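Local coordinates for protein urocanate hydratase (Paenibacillus sp. Soil724D2, PDB 7NED) that probably hydrates thiourocanate during bacterial ergothioneine breakdown, acting as an NAD+-dependent lyase of the urocanase family, at residues G153-K158 against A179-L184; R204-L209 against V226-T231. One frame throughout, in Å; residues are numbered along the deposited sequence.

Overall arrangement
Both contacts belong to the Rossmann-like domain and follow one another along the chain, contact 1 closing before contact 2 opens. Their centres lie about 16 Å apart, and the same parallel sheet carries both, since strands 182-187 and 226-231 are neighbours in it. Contact 1 gathers the loop leading into strand 159-163 and the start of strand 182-187; contact 2 adds strand 204-206 at the sheet's outer edge. They meet directly where Ile-183 N lies 2.8 Å from Val-226 O, a probable hydrogen bond. Together they carry the sheet from strand 159-163 out to that edge. Thr-231 of contact 2 has its side chain about 9 Å from the bound NAD.

Contact 1 of 2, residues G153-K158 against A179-L184; sequences GSLAGK and AGAAIL
Lys-158 O takes the amide of Ala-182 in a 2.9 Å bond to Ala-182 N, nearly straight at 168°. It is the one direct hydrogen bond between 153-158 and 179-184, and it ties the approach to strand 159-163 to the first residue of strand 182-187. Two waters extend the join: one links Leu-155 N to Ala-179 O, and the other accepts from Gly-157 N and donates to Gly-180 O, 2.8 Å from the water oxygen. Gly-180 O also receives a CA-H contact from Ala-156 CA at 3.5 Å. Gly-180 closes helix 172-178 in a Schellman motif; a CB there would jam against the preceding carbonyl oxygen and lie 3.8 Å from Ala-156 N. Across from it, Leu-155 to Lys-158 form a type II turn with Gly-157 at positive phi, while Ser-154 OG accepts from Ala-156 N in an ST turn. With CG anti to its carbonyl carbon (chi1 -63°), Leu-155 sets CB 3.9 Å from Ala-181 CB and lays CD1 4.1 Å from Ala-179 CB. Phe-143 and Ala-147 of helix 133-150 and Ile-160 of strand 159-163 also pack on Leu-155. Beyond the loop, Ala-182 continues the backbone pairing with Ile-160 and turns its methyl to helix 209-222, while Ile-183 bonds to strand 226-231.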
loop_
_atom_site.group_PDB
_atom_site.type_symbol
_atom_site.label_atom_id
_atom_site.label_comp_id
_atom_site.label_asym_id
_atom_site.label_seq_id
_atom_site.Cartn_x
_atom_site.Cartn_y
_atom_site.Cartn_z
ATOM N N GLY A 153 -31.467 21.713 14.913
ATOM C CA GLY A 153 -30.979 22.296 13.693
ATOM C C GLY A 153 -30.217 23.602 13.837
ATOM O O GLY A 153 -29.807 24.169 12.817
ATOM N N SER A 154 -29.972 24.082 15.053
ATOM C CA SER A 154 -29.274 25.353 15.199
ATOM C C SER A 154 -28.334 25.297 16.386
ATOM O O SER A 154 -28.726 24.835 17.456
ATOM C CB SER A 154 -30.255 26.532 15.401
ATOM O OG SER A 154 -29.500 27.711 15.565
ATOM N N LEU A 155 -27.104 25.788 16.189
ATOM C CA LEU A 155 -26.147 26.053 17.262
ATOM C C LEU A 155 -26.235 27.474 17.811
ATOM O O LEU A 155 -25.401 27.874 18.646
ATOM C CB LEU A 155 -24.708 25.807 16.765
ATOM C CG LEU A 155 -24.485 24.354 16.359
ATOM C CD1 LEU A 155 -22.972 24.172 16.265
ATOM C CD2 LEU A 155 -25.070 23.422 17.384
ATOM N N ALA A 156 -27.180 28.273 17.353
ATOM C CA ALA A 156 -27.312 29.599 17.961
ATOM C C ALA A 156 -27.563 29.435 19.459
ATOM O O ALA A 156 -28.409 28.641 19.867
ATOM C CB ALA A 156 -28.450 30.386 17.309
ATOM N N GLY A 157 -26.828 30.193 20.281
ATOM C CA GLY A 157 -26.895 30.012 21.728
ATOM C C GLY A 157 -26.258 28.731 22.240
ATOM O O GLY A 157 -26.535 28.310 23.363
ATOM N N LYS A 158 -25.406 28.082 21.454
ATOM C CA LYS A 158 -24.705 26.900 21.923
ATOM C C LYS A 158 -23.217 27.195 22.016
ATOM O O LYS A 158 -22.657 27.937 21.202
ATOM C CB LYS A 158 -24.963 25.682 21.022
ATOM C CG LYS A 158 -26.467 25.375 20.889
ATOM C CD LYS A 158 -27.076 25.047 22.258
ATOM C CE LYS A 158 -28.616 25.010 22.191
ATOM N NZ LYS A 158 -29.229 24.517 23.480
ATOM N N ALA A 179 -21.688 28.490 11.804
ATOM C CA ALA A 179 -22.816 27.715 12.286
ATOM C C ALA A 179 -23.598 28.418 13.384
ATOM O O ALA A 179 -24.518 27.817 13.947
ATOM C CB ALA A 179 -22.333 26.358 12.814
ATOM N N GLY A 180 -23.237 29.646 13.721
ATOM C CA GLY A 180 -23.982 30.429 14.682
ATOM C C GLY A 180 -23.565 30.249 16.122
ATOM O O GLY A 180 -24.202 30.836 16.996
ATOM N N ALA A 181 -22.514 29.457 16.390
ATOM C CA ALA A 181 -22.142 29.007 17.724
ATOM C C ALA A 181 -21.276 30.041 18.422
ATOM O O ALA A 181 -20.710 30.939 17.801
ATOM C CB ALA A 181 -21.362 27.672 17.664
ATOM N N ALA A 182 -21.186 29.905 19.734
ATOM C CA ALA A 182 -20.196 30.642 20.519
ATOM C C ALA A 182 -19.067 29.654 20.787
ATOM O O ALA A 182 -19.257 28.669 21.503
ATOM C CB ALA A 182 -20.800 31.156 21.824
ATOM N N ILE A 183 -17.899 29.896 20.210
ATOM C CA ILE A 183 -16.846 28.881 20.209
ATOM C C ILE A 183 -15.606 29.445 20.907
ATOM O O ILE A 183 -15.112 30.518 20.556
ATOM C CB ILE A 183 -16.528 28.394 18.777
ATOM C CG1 ILE A 183 -15.511 27.220 18.821
ATOM C CG2 ILE A 183 -16.085 29.536 17.867
ATOM C CD1 ILE A 183 -15.427 26.378 17.484
ATOM N N LEU A 184 -15.120 28.707 21.901
ATOM C CA LEU A 184 -13.883 29.003 22.616
ATOM C C LEU A 184 -12.780 28.051 22.142
ATOM O O LEU A 184 -12.922 26.833 22.261
ATOM C CB LEU A 184 -14.105 28.838 24.119
ATOM C CG LEU A 184 -12.921 29.134 25.034
ATOM C CD1 LEU A 184 -12.346 30.541 24.740
ATOM C CD2 LEU A 184 -13.324 28.955 26.507
HETATM O O HOH W 1 -26.333 26.050 13.397
HETATM O O HOH W 2 -24.504 31.483 19.717
#

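Contact 2 of 2, residues R204-L209 against V226-T231; sequences RKTRSL and VSVGLT
A beta-alpha-beta unit of the Rossmann-like domain, strand 204-206, helix 209-222 and strand 226-231, brings its two strands together here as parallel neighbours, their axes 26° apart. Four backbone bonds hold them: Arg-204 N to Ser-227 O, Gly-229 N to Arg-204 O at 2.8 Å, Thr-206 N to Gly-229 O at 2.9 Å and Thr-231 N to Thr-206 O. Gly-229 O also accepts a CA-H contact from Lys-205 CA at 3.2 Å. The extended chain of Arg-204 runs back along the neighbouring strand and crosses Val-226 at about a right angle, CG2 of Val-226 sitting over the centre of the guanidinium face, 3.8 Å from Arg-204 CZ. Arg-204 also makes a cation-pi contact with Trp-215, and putting an alanine here would probably uncover the Val-226 methyl and leave that indole without its cationic partner. On the same face of the sheet, Thr-206 CG2 packs 3.9 Å from Leu-230 CD1 and 4.0 Å from Val-228 CG1. That methyl can face the valine and leucine because OG1 stands anti to the backbone N (chi1 179°), where it accepts from Ser-208 N in an ST turn and meets Glu-211. Leu-230 CD2 reaches Leu-209 CD1 at 3.7 Å, at the start of the helix that Ser-208 caps. Helix 209-222 covers this face through Ala-212, Trp-215 and Ala-219. Helix 190-198 packs on Lys-205 and Thr-231; its Asp-194 and Glu-190 form salt bridges with Lys-205 NZ, and Glu-190 also hydrogen-bonds Thr-231 OG1. Strand 182-187 flanks 226-231 on the inner side.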
loop_
_atom_site.group_PDB
_atom_site.type_symbol
_atom_site.label_atom_id
_atom_site.label_comp_id
_atom_site.label_asym_id
_atom_site.label_seq_id
_atom_site.Cartn_x
_atom_site.Cartn_y
_atom_site.Cartn_z
ATOM N N ARG A 204 -11.995 37.253 18.403
ATOM C CA ARG A 204 -11.494 37.842 19.635
ATOM C C ARG A 204 -10.411 36.956 20.234
ATOM O O ARG A 204 -10.401 35.747 20.013
ATOM C CB ARG A 204 -12.591 38.007 20.697
ATOM C CG ARG A 204 -13.705 38.911 20.279
ATOM C CD ARG A 204 -14.748 39.038 21.377
ATOM N NE ARG A 204 -15.919 39.744 20.887
ATOM C CZ ARG A 204 -17.077 39.833 21.535
ATOM N NH1 ARG A 204 -17.236 39.296 22.746
ATOM N NH2 ARG A 204 -18.078 40.461 20.963
ATOM N N LYS A 205 -9.512 37.561 21.023
ATOM C CA LYS A 205 -8.488 36.808 21.746
ATOM C C LYS A 205 -8.372 37.352 23.163
ATOM O O LYS A 205 -8.720 38.497 23.444
ATOM C CB LYS A 205 -7.121 36.879 21.051
ATOM C CG LYS A 205 -6.416 38.224 21.283
ATOM C CD LYS A 205 -5.001 38.268 20.677
ATOM C CE LYS A 205 -4.097 39.264 21.413
ATOM N NZ LYS A 205 -2.670 39.216 20.959
ATOM N N THR A 206 -7.887 36.510 24.062
ATOM C CA THR A 206 -7.667 36.939 25.427
ATOM C C THR A 206 -6.692 35.967 26.064
ATOM O O THR A 206 -6.504 34.842 25.579
ATOM C CB THR A 206 -8.976 36.976 26.204
ATOM O OG1 THR A 206 -8.723 37.391 27.548
ATOM C CG2 THR A 206 -9.618 35.556 26.218
ATOM N N ARG A 207 -6.062 36.407 27.157
ATOM C CA ARG A 207 -5.277 35.496 27.987
ATOM C C ARG A 207 -6.005 35.124 29.265
ATOM O O ARG A 207 -5.502 34.315 30.051
ATOM C CB ARG A 207 -3.904 36.093 28.307
ATOM C CG ARG A 207 -3.013 36.194 27.078
ATOM C CD ARG A 207 -1.692 36.826 27.406
ATOM N NE ARG A 207 -0.941 37.221 26.215
ATOM C CZ ARG A 207 0.164 36.609 25.799
ATOM N NH1 ARG A 207 0.644 35.572 26.478
ATOM N NH2 ARG A 207 0.788 37.036 24.709
ATOM N N SER A 208 -7.211 35.637 29.456
ATOM C CA SER A 208 -7.970 35.407 30.673
ATOM C C SER A 208 -9.143 34.475 30.397
ATOM O O SER A 208 -10.002 34.791 29.570
ATOM C CB SER A 208 -8.468 36.746 31.219
ATOM O OG SER A 208 -9.491 36.496 32.125
ATOM N N LEU A 209 -9.205 33.357 31.122
ATOM C CA LEU A 209 -10.339 32.455 30.984
ATOM C C LEU A 209 -11.640 33.110 31.446
ATOM O O LEU A 209 -12.696 32.895 30.847
ATOM C CB LEU A 209 -10.090 31.166 31.766
ATOM C CG LEU A 209 -11.277 30.226 31.901
ATOM C CD1 LEU A 209 -11.746 29.721 30.531
ATOM C CD2 LEU A 209 -10.974 29.046 32.836
ATOM N N VAL A 226 -19.856 33.953 18.311
ATOM C CA VAL A 226 -18.597 34.605 18.644
ATOM C C VAL A 226 -17.523 33.537 18.607
ATOM O O VAL A 226 -17.790 32.376 18.900
ATOM C CB VAL A 226 -18.654 35.277 20.036
ATOM C CG1 VAL A 226 -18.576 34.191 21.117
ATOM C CG2 VAL A 226 -17.571 36.364 20.182
ATOM N N SER A 227 -16.306 33.935 18.252
ATOM C CA SER A 227 -15.137 33.069 18.384
ATOM C C SER A 227 -14.116 33.734 19.292
ATOM O O SER A 227 -13.775 34.911 19.119
ATOM C CB SER A 227 -14.498 32.705 17.042
ATOM O OG SER A 227 -14.148 33.823 16.252
ATOM N N VAL A 228 -13.640 32.973 20.265
ATOM C CA VAL A 228 -12.675 33.480 21.224
ATOM C C VAL A 228 -11.479 32.548 21.235
ATOM O O VAL A 228 -11.626 31.341 21.436
ATOM C CB VAL A 228 -13.279 33.582 22.628
ATOM C CG1 VAL A 228 -12.238 34.145 23.573
ATOM C CG2 VAL A 228 -14.559 34.424 22.590
ATOM N N GLY A 229 -10.283 33.112 21.024
ATOM C CA GLY A 229 -9.057 32.377 21.189
ATOM C C GLY A 229 -8.499 32.683 22.564
ATOM O O GLY A 229 -8.231 33.840 22.896
ATOM N N LEU A 230 -8.361 31.649 23.371
ATOM C CA LEU A 230 -7.811 31.758 24.713
ATOM C C LEU A 230 -6.405 31.189 24.720
ATOM O O LEU A 230 -6.216 29.999 24.434
ATOM C CB LEU A 230 -8.690 31.011 25.708
ATOM C CG LEU A 230 -8.192 30.957 27.146
ATOM C CD1 LEU A 230 -8.033 32.362 27.719
ATOM C CD2 LEU A 230 -9.106 30.052 27.977
ATOM N N THR A 231 -5.419 32.024 25.067
ATOM C CA THR A 231 -4.054 31.538 25.187
ATOM C C THR A 231 -3.914 30.695 26.442
ATOM O O THR A 231 -4.086 31.197 27.563
ATOM C CB THR A 231 -3.081 32.703 25.222
ATOM O OG1 THR A 231 -3.181 33.405 23.989
ATOM C CG2 THR A 231 -1.664 32.189 25.347
#